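Local coordinates for DNA protection during starvation protein (Halobacterium salinarum, PDB 1TJO) that probably protects DNA from oxidative damage by oxidising ferrous iron with hydrogen peroxide and storing the ferric mineral inside a hollow dodecamer, at residues A[37-42]-A[91-96]; A[46-51]-A[65-70]; A[86-91]-A[143-148]. One frame throughout, in Å; residues are numbered along the deposited sequence.

The three contacts join parts of a ferritin-like four-helix bundle: helix 24-54 to helix 60-87 and to the loop after it, and the end of helix 60-87 to the start of helix 146-169. Interactions 1 and 2 both use helix 24-54, centres 18 Å apart. Interactions 1 and 3 share Val91, in the loop after helix 60-87, and their centres lie 16 Å apart. Interactions 2 and 3 sit on opposite sides of the chain's centre, nearest atoms about 16 Å apart. Metals lie nearby: an iron(III) ion about 9 Å from the Leu67 side chain in interaction 2, and magnesium bound by Gln86 in interaction 3, about 9 Å from the Pro92 side chain in interaction 1.

Interaction 1. Residues A[37-42]-A[91-96]; sequences DLANVY and VPHASP
Leu38, on helix 24-54, reaches across to the loop at Pro92 and His93 and makes the close part of this contact with a single methyl group. Its CD2 lies 3.9 Å from Pro92 CB and 3.6 Å from His93 O, while His93 N is 3.8 Å from the same CD2. The methyl therefore rests on the backbone as much as on the proline ring. This reach follows from CG standing anti to the backbone N (chi1 171°), which carries the branch off the helix toward the loop. Ala78 and Ala82 of helix 60-87 also pack on this leucine.

The looser side is formed by Ala39 and the ring of His93, whose backbone belongs to the tight side. Ala39 CB meets the ring obliquely, with CD2 of the imidazole 4.3 Å from that CB, and His93 is the partly exposed member of the group. Leu99 and Glu102 of helix 96-102 touch this imidazole too, and Glu102 also touches Ala39.

No hydrogen bond joins the two segments. The loop is held to helix 24-54 by Asn35 instead, whose OD1 pairs with His93 N and whose ND2 pairs with Val91 O. Further along the loop, Glu110 of a second subunit bonds to the backbone N atoms of Ala94 and Ser95, and Ser95, at the N-cap position of helix 96-102, hydrogen-bonds through OG to Thr98 OG1. The packing lays the connection between the second bundle helix and the short helix 96-102 along helix 24-54, at a subunit interface. Its chemistry is apolar on the helix side and partly polar on the loop side: His93 O, buried under the leucine methyl, has no hydrogen-bond partner in the model, which probably carries some desolvation cost.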
loop_
_atom_site.group_PDB
_atom_site.type_symbol
_atom_site.label_atom_id
_atom_site.label_comp_id
_atom_site.label_asym_id
_atom_site.label_seq_id
_atom_site.Cartn_x
_atom_site.Cartn_y
_atom_site.Cartn_z
ATOM N N ASP A 37 -28.459 3.542 23.883
ATOM C CA ASP A 37 -27.350 2.700 23.413
ATOM C C ASP A 37 -26.062 3.471 23.405
ATOM O O ASP A 37 -25.066 2.991 23.872
ATOM C CB ASP A 37 -27.584 2.139 22.022
ATOM C CG ASP A 37 -28.628 1.069 21.993
ATOM O OD1 ASP A 37 -28.927 0.505 23.089
ATOM O OD2 ASP A 37 -29.207 0.752 20.909
ATOM N N LEU A 38 -26.089 4.678 22.877
ATOM C CA LEU A 38 -24.898 5.505 22.825
ATOM C C LEU A 38 -24.263 5.694 24.184
ATOM O O LEU A 38 -23.078 5.651 24.336
ATOM C CB LEU A 38 -25.273 6.855 22.222
ATOM C CG LEU A 38 -24.206 7.965 22.274
ATOM C CD1 LEU A 38 -22.972 7.570 21.524
ATOM C CD2 LEU A 38 -24.771 9.222 21.644
ATOM N N ALA A 39 -25.078 5.982 25.176
ATOM C CA ALA A 39 -24.575 6.231 26.535
ATOM C C ALA A 39 -23.888 4.976 27.057
ATOM O O ALA A 39 -22.762 5.004 27.604
ATOM C CB ALA A 39 -25.710 6.657 27.422
ATOM N N ASN A 40 -24.521 3.842 26.874
ATOM C CA ASN A 40 -23.937 2.569 27.323
ATOM C C ASN A 40 -22.648 2.227 26.560
ATOM O O ASN A 40 -21.678 1.808 27.162
ATOM C CB ASN A 40 -24.959 1.449 27.179
ATOM C CG ASN A 40 -25.977 1.468 28.264
ATOM O OD1 ASN A 40 -25.728 1.987 29.348
ATOM N ND2 ASN A 40 -27.159 0.913 27.972
ATOM N N VAL A 41 -22.602 2.531 25.281
ATOM C CA VAL A 41 -21.438 2.181 24.467
ATOM C C VAL A 41 -20.263 3.080 24.829
ATOM O O VAL A 41 -19.134 2.619 24.845
ATOM C CB VAL A 41 -21.768 2.205 22.964
ATOM C CG1 VAL A 41 -20.510 2.071 22.144
ATOM C CG2 VAL A 41 -22.704 1.092 22.602
ATOM N N TYR A 42 -20.507 4.353 25.155
ATOM C CA TYR A 42 -19.415 5.221 25.572
ATOM C C TYR A 42 -18.853 4.896 26.974
ATOM O O TYR A 42 -17.667 5.023 27.203
ATOM C CB TYR A 42 -19.730 6.716 25.415
ATOM C CG TYR A 42 -18.967 7.327 24.222
ATOM C CD1 TYR A 42 -19.622 8.113 23.309
ATOM C CD2 TYR A 42 -17.598 7.162 24.086
ATOM C CE1 TYR A 42 -18.974 8.681 22.258
ATOM C CE2 TYR A 42 -16.933 7.730 23.019
ATOM C CZ TYR A 42 -17.628 8.489 22.113
ATOM O OH TYR A 42 -16.974 9.058 21.017
ATOM N N VAL A 91 -30.717 15.032 19.352
ATOM C CA VAL A 91 -29.478 15.514 19.933
ATOM C C VAL A 91 -28.739 14.399 20.665
ATOM O O VAL A 91 -29.164 13.921 21.698
ATOM C CB VAL A 91 -29.778 16.684 20.930
ATOM C CG1 VAL A 91 -28.529 17.175 21.586
ATOM C CG2 VAL A 91 -30.450 17.811 20.224
ATOM N N PRO A 92 -27.628 13.931 20.123
ATOM C CA PRO A 92 -26.930 12.826 20.764
ATOM C C PRO A 92 -26.342 13.226 22.100
ATOM O O PRO A 92 -25.812 14.332 22.262
ATOM C CB PRO A 92 -25.852 12.465 19.778
ATOM C CG PRO A 92 -25.686 13.662 18.935
ATOM C CD PRO A 92 -26.970 14.387 18.891
ATOM N N HIS A 93 -26.391 12.337 23.077
ATOM C CA HIS A 93 -25.789 12.664 24.384
ATOM C C HIS A 93 -24.303 12.910 24.135
ATOM O O HIS A 93 -23.702 12.148 23.363
ATOM C CB HIS A 93 -25.941 11.531 25.383
ATOM C CG HIS A 93 -27.356 11.158 25.708
ATOM N ND1 HIS A 93 -28.357 12.079 25.970
ATOM C CD2 HIS A 93 -27.939 9.938 25.785
ATOM C CE1 HIS A 93 -29.484 11.430 26.224
ATOM N NE2 HIS A 93 -29.261 10.132 26.111
ATOM N N ALA A 94 -23.710 13.927 24.788
ATOM C CA ALA A 94 -22.377 14.349 24.427
ATOM C C ALA A 94 -21.374 14.409 25.556
ATOM O O ALA A 94 -20.276 13.844 25.437
ATOM C CB ALA A 94 -22.457 15.678 23.703
ATOM N N SER A 95 -21.688 15.133 26.627
ATOM C CA SER A 95 -20.685 15.306 27.677
ATOM C C SER A 95 -20.473 14.013 28.411
ATOM O O SER A 95 -21.376 13.208 28.499
ATOM C CB SER A 95 -21.103 16.405 28.686
ATOM O OG SER A 95 -22.171 16.028 29.546
ATOM N N PRO A 96 -19.289 13.823 28.958
ATOM C CA PRO A 96 -18.989 12.594 29.686
ATOM C C PRO A 96 -19.967 12.387 30.848
ATOM O O PRO A 96 -20.459 11.272 31.034
ATOM C CB PRO A 96 -17.580 12.841 30.198
ATOM C CG PRO A 96 -16.985 13.732 29.201
ATOM C CD PRO A 96 -18.083 14.675 28.814
#

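Interaction 2. Residues A[46-51]-A[65-70]; sequences HQLKKH and LFLGEA
Leu48 and Leu67 meet in an antiparallel helix pair of the ferritin-like four-helix bundle, near the turn that joins the two helices, CD2 to CD2 at 4.0 Å, their side chains slanting across one another. The segments 46-51 and 65-70 run at 161° between their N-to-C directions, with axes 8.4 Å apart at closest approach. The two leucines also mark the closest CA pair, 5.8 Å apart.

Each leucine uses its other methyl on a different neighbour. Leu48 CD1 packs against the backbone and methyl of Ala70, lying 3.9 Å from Ala70 CB. In the reverse direction, Leu67 CD1 rests on the backbone of His51, at 3.7 Å from His51 C, and also touches that residue's CB. With CG beside the backbone N (chi1 -71° in Leu48 and -67° in Leu67), each leucine brings both its methyls to the partner helix.

Around this shell, Tyr126 of helix 115-142 lies against both Leu48 and Ala70. The His51 ring turns away from helix 60-87: its ND1 bonds to Asp122 and its NE2 to Glu108, while Gln47 O sits over one ring face. Leu67 approaches the side chain of His52, an iron ligand in a site shared between two subunits. Lys49, whose NZ also bonds to Asp79 of a second subunit, itself an iron ligand, adds a polar link at the margin of the leucine packing: one water accepts from Lys49 NZ, and the water oxygen lies 2.8 Å from Gly68 O, to which it donates.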
loop_
_atom_site.group_PDB
_atom_site.type_symbol
_atom_site.label_atom_id
_atom_site.label_comp_id
_atom_site.label_asym_id
_atom_site.label_seq_id
_atom_site.Cartn_x
_atom_site.Cartn_y
_atom_site.Cartn_z
ATOM N N HIS A 46 -15.006 3.704 27.603
ATOM C CA HIS A 46 -14.113 4.249 28.629
ATOM C C HIS A 46 -13.577 3.186 29.587
ATOM O O HIS A 46 -12.430 3.260 30.038
ATOM C CB HIS A 46 -14.787 5.386 29.390
ATOM C CG HIS A 46 -14.643 6.688 28.688
ATOM N ND1 HIS A 46 -13.428 7.326 28.597
ATOM C CD2 HIS A 46 -15.529 7.454 27.996
ATOM C CE1 HIS A 46 -13.584 8.446 27.899
ATOM N NE2 HIS A 46 -14.838 8.538 27.517
ATOM N N GLN A 47 -14.368 2.150 29.839
ATOM C CA GLN A 47 -13.929 1.071 30.725
ATOM C C GLN A 47 -12.965 0.106 30.025
ATOM O O GLN A 47 -12.018 -0.380 30.634
ATOM C CB GLN A 47 -15.105 0.301 31.246
ATOM C CG GLN A 47 -14.706 -0.630 32.379
ATOM C CD GLN A 47 -15.841 -0.922 33.357
ATOM O OE1 GLN A 47 -16.230 -0.049 34.134
ATOM N NE2 GLN A 47 -16.376 -2.144 33.311
ATOM N N LEU A 48 -13.162 -0.076 28.723
ATOM C CA LEU A 48 -12.223 -0.860 27.918
ATOM C C LEU A 48 -10.882 -0.136 27.887
ATOM O O LEU A 48 -9.825 -0.758 28.010
ATOM C CB LEU A 48 -12.757 -1.067 26.502
ATOM C CG LEU A 48 -13.940 -2.001 26.373
ATOM C CD1 LEU A 48 -14.498 -1.994 24.989
ATOM C CD2 LEU A 48 -13.619 -3.440 26.750
ATOM N N LYS A 49 -10.936 1.180 27.702
ATOM C CA LYS A 49 -9.709 1.988 27.760
ATOM C C LYS A 49 -9.011 1.830 29.083
ATOM O O LYS A 49 -7.844 1.568 29.112
ATOM C CB LYS A 49 -9.989 3.469 27.496
ATOM C CG LYS A 49 -10.303 3.839 26.035
ATOM C CD LYS A 49 -9.243 3.401 25.107
ATOM C CE LYS A 49 -8.061 4.245 25.105
ATOM N NZ LYS A 49 -7.569 4.474 23.641
ATOM N N LYS A 50 -9.744 1.929 30.193
ATOM C CA LYS A 50 -9.166 1.718 31.507
ATOM C C LYS A 50 -8.442 0.382 31.590
ATOM O O LYS A 50 -7.325 0.289 32.066
ATOM C CB LYS A 50 -10.273 1.700 32.544
ATOM C CG LYS A 50 -9.772 1.429 33.924
ATOM C CD LYS A 50 -10.938 1.481 34.893
ATOM C CE LYS A 50 -10.452 1.242 36.292
ATOM N NZ LYS A 50 -11.540 1.138 37.329
ATOM N N HIS A 51 -9.119 -0.670 31.192
ATOM C CA HIS A 51 -8.538 -2.006 31.276
ATOM C C HIS A 51 -7.329 -2.203 30.359
ATOM O O HIS A 51 -6.366 -2.860 30.779
ATOM C CB HIS A 51 -9.623 -3.048 31.081
ATOM C CG HIS A 51 -10.673 -2.982 32.147
ATOM N ND1 HIS A 51 -11.919 -3.548 32.014
ATOM C CD2 HIS A 51 -10.650 -2.397 33.370
ATOM C CE1 HIS A 51 -12.619 -3.306 33.116
ATOM N NE2 HIS A 51 -11.872 -2.612 33.952
ATOM N N LEU A 65 -3.583 -5.327 23.569
ATOM C CA LEU A 65 -3.899 -5.160 22.156
ATOM C C LEU A 65 -5.382 -5.418 21.967
ATOM O O LEU A 65 -6.055 -4.628 21.277
ATOM C CB LEU A 65 -3.016 -6.088 21.337
ATOM C CG LEU A 65 -1.566 -5.609 21.353
ATOM C CD1 LEU A 65 -0.629 -6.717 20.777
ATOM C CD2 LEU A 65 -1.405 -4.262 20.632
ATOM N N PHE A 66 -5.890 -6.510 22.536
ATOM C CA PHE A 66 -7.304 -6.864 22.331
ATOM C C PHE A 66 -8.190 -5.733 22.839
ATOM O O PHE A 66 -9.186 -5.352 22.183
ATOM C CB PHE A 66 -7.677 -8.207 23.002
ATOM C CG PHE A 66 -9.168 -8.421 23.155
ATOM C CD1 PHE A 66 -9.956 -8.696 22.061
ATOM C CD2 PHE A 66 -9.780 -8.224 24.361
ATOM C CE1 PHE A 66 -11.360 -8.813 22.197
ATOM C CE2 PHE A 66 -11.154 -8.324 24.482
ATOM C CZ PHE A 66 -11.924 -8.609 23.395
ATOM N N LEU A 67 -7.899 -5.249 24.044
ATOM C CA LEU A 67 -8.760 -4.265 24.705
ATOM C C LEU A 67 -8.690 -2.944 23.948
ATOM O O LEU A 67 -9.702 -2.243 23.850
ATOM C CB LEU A 67 -8.430 -4.088 26.186
ATOM C CG LEU A 67 -8.716 -5.311 27.054
ATOM C CD1 LEU A 67 -7.946 -5.279 28.378
ATOM C CD2 LEU A 67 -10.223 -5.407 27.299
ATOM N N GLY A 68 -7.515 -2.625 23.408
ATOM C CA GLY A 68 -7.408 -1.406 22.594
ATOM C C GLY A 68 -8.287 -1.503 21.332
ATOM O O GLY A 68 -8.993 -0.551 20.992
ATOM N N GLU A 69 -8.238 -2.634 20.635
ATOM C CA GLU A 69 -9.068 -2.904 19.458
ATOM C C GLU A 69 -10.562 -2.898 19.841
ATOM O O GLU A 69 -11.397 -2.345 19.112
ATOM C CB GLU A 69 -8.718 -4.252 18.850
ATOM C CG GLU A 69 -7.332 -4.343 18.234
ATOM C CD GLU A 69 -7.002 -5.791 17.846
ATOM O OE1 GLU A 69 -7.634 -6.302 16.858
ATOM O OE2 GLU A 69 -6.162 -6.449 18.546
ATOM N N ALA A 70 -10.899 -3.482 20.975
ATOM C CA ALA A 70 -12.296 -3.518 21.444
ATOM C C ALA A 70 -12.787 -2.101 21.716
ATOM O O ALA A 70 -13.921 -1.764 21.404
ATOM C CB ALA A 70 -12.472 -4.358 22.661
HETATM O O HOH W 1 -8.025 2.064 21.557
#

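Interaction 3. Residues A[86-91]-A[143-148]; sequences QALGGV and LGDHAT. With MG (magnesium ion), chain Q.
Leu88 sets its two methyls against the carboxylate of Asp145, the side chains arriving from opposite directions. CD1 of the leucine is 4.0 Å from Asp145 OD1, and 4.3 Å separates it from Thr148 OG1. The leucine thus packs on a polar group whose bonds are made elsewhere. Thr148 OG1 donates to Asp145 OD1 at 2.6 Å, from 49° out of the carboxylate plane, and Thr148 N reaches Asp145 OD2 from farther above the plane, at 62°. Arg84 adds a salt bridge to OD2 and a hydrogen bond to Thr148 OG1, which probably steadies the negative charge.

These are helix ends meeting in the ferritin-like bundle. Asp145 is the N-cap of helix 146-169: a chi1 of -174° turns its carboxylate to the first turn, where OD2 takes the capping bond from Thr148 N. Helix 60-87 finishes in a Schellman motif with Gly89, at positive phi, as the C-prime residue, and Leu88 leaves it just before. Met22 and Cys30 also pack on Asp145, with Met22 shared by Leu88.

On the opposite flank of this turn, Gln86 OE1 binds magnesium at 2.4 Å, in a site completed by three waters, His168 of a fourth subunit and Glu56 of a second. All three residues are implicated in iron translocation. One metal-bound water donates to Gln86 O at 2.9 Å.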
loop_
_atom_site.group_PDB
_atom_site.type_symbol
_atom_site.label_atom_id
_atom_site.label_comp_id
_atom_site.label_asym_id
_atom_site.label_seq_id
_atom_site.Cartn_x
_atom_site.Cartn_y
_atom_site.Cartn_z
ATOM N N GLN A 86 -28.428 12.187 15.272
ATOM C CA GLN A 86 -28.415 13.498 14.644
ATOM C C GLN A 86 -29.123 13.513 13.271
ATOM O O GLN A 86 -29.912 14.415 13.021
ATOM C CB GLN A 86 -26.986 13.998 14.547
ATOM C CG GLN A 86 -26.860 15.462 14.649
ATOM C CD GLN A 86 -27.160 16.056 13.346
ATOM O OE1 GLN A 86 -27.705 17.160 13.228
ATOM N NE2 GLN A 86 -26.863 15.311 12.329
ATOM N N ALA A 87 -28.940 12.469 12.470
ATOM C CA ALA A 87 -29.568 12.369 11.162
ATOM C C ALA A 87 -31.072 12.317 11.266
ATOM O O ALA A 87 -31.757 12.836 10.378
ATOM C CB ALA A 87 -29.071 11.206 10.373
ATOM N N LEU A 88 -31.567 11.720 12.348
ATOM C CA LEU A 88 -33.001 11.605 12.588
ATOM C C LEU A 88 -33.574 12.831 13.308
ATOM O O LEU A 88 -34.745 12.834 13.684
ATOM C CB LEU A 88 -33.299 10.343 13.357
ATOM C CG LEU A 88 -33.025 9.023 12.629
ATOM C CD1 LEU A 88 -33.287 7.906 13.536
ATOM C CD2 LEU A 88 -33.838 8.879 11.370
ATOM N N GLY A 89 -32.750 13.859 13.491
ATOM C CA GLY A 89 -33.189 15.140 14.027
ATOM C C GLY A 89 -33.186 15.254 15.545
ATOM O O GLY A 89 -33.862 16.112 16.101
ATOM N N GLY A 90 -32.467 14.355 16.215
ATOM C CA GLY A 90 -32.268 14.406 17.625
ATOM C C GLY A 90 -30.932 14.991 18.039
ATOM O O GLY A 90 -30.090 15.346 17.178
ATOM N N VAL A 91 -30.717 15.032 19.352
ATOM C CA VAL A 91 -29.478 15.514 19.933
ATOM C C VAL A 91 -28.739 14.399 20.665
ATOM O O VAL A 91 -29.164 13.921 21.698
ATOM C CB VAL A 91 -29.778 16.684 20.930
ATOM C CG1 VAL A 91 -28.529 17.175 21.586
ATOM C CG2 VAL A 91 -30.450 17.811 20.224
ATOM N N LEU A 143 -40.729 -0.087 12.730
ATOM C CA LEU A 143 -41.036 1.267 12.276
ATOM C C LEU A 143 -40.687 1.510 10.791
ATOM O O LEU A 143 -40.949 2.586 10.306
ATOM C CB LEU A 143 -40.314 2.309 13.132
ATOM C CG LEU A 143 -40.655 2.330 14.628
ATOM C CD1 LEU A 143 -39.692 3.187 15.387
ATOM C CD2 LEU A 143 -42.077 2.802 14.861
ATOM N N GLY A 144 -40.071 0.554 10.097
ATOM C CA GLY A 144 -39.739 0.718 8.686
ATOM C C GLY A 144 -38.440 1.468 8.452
ATOM O O GLY A 144 -38.119 1.886 7.322
ATOM N N ASP A 145 -37.664 1.605 9.522
ATOM C CA ASP A 145 -36.372 2.301 9.449
ATOM C C ASP A 145 -35.302 1.236 9.266
ATOM O O ASP A 145 -34.527 0.886 10.190
ATOM C CB ASP A 145 -36.120 3.155 10.685
ATOM C CG ASP A 145 -34.860 3.992 10.555
ATOM O OD1 ASP A 145 -34.588 4.770 11.495
ATOM O OD2 ASP A 145 -34.101 3.895 9.532
ATOM N N HIS A 146 -35.238 0.758 8.032
ATOM C CA HIS A 146 -34.378 -0.358 7.658
ATOM C C HIS A 146 -32.920 0.005 7.689
ATOM O O HIS A 146 -32.083 -0.850 7.964
ATOM C CB HIS A 146 -34.762 -0.864 6.268
ATOM C CG HIS A 146 -36.161 -1.366 6.215
ATOM N ND1 HIS A 146 -36.542 -2.539 6.825
ATOM C CD2 HIS A 146 -37.287 -0.814 5.706
ATOM C CE1 HIS A 146 -37.842 -2.707 6.662
ATOM N NE2 HIS A 146 -38.321 -1.672 5.991
ATOM N N ALA A 147 -32.596 1.252 7.411
ATOM C CA ALA A 147 -31.196 1.673 7.514
ATOM C C ALA A 147 -30.697 1.653 8.982
ATOM O O ALA A 147 -29.615 1.162 9.273
ATOM C CB ALA A 147 -30.979 3.027 6.906
ATOM N N THR A 148 -31.492 2.154 9.907
ATOM C CA THR A 148 -31.123 2.044 11.313
ATOM C C THR A 148 -31.000 0.595 11.738
ATOM O O THR A 148 -30.082 0.253 12.428
ATOM C CB THR A 148 -32.122 2.724 12.202
ATOM O OG1 THR A 148 -32.097 4.132 11.951
ATOM C CG2 THR A 148 -31.759 2.571 13.651
HETATM MG MG MG Q . -29.099 18.061 11.474
HETATM O O HOH W 2 -29.765 16.196 10.746
HETATM O O HOH W 3 -30.590 18.595 12.920
HETATM O O HOH W 4 -30.298 18.955 10.013
#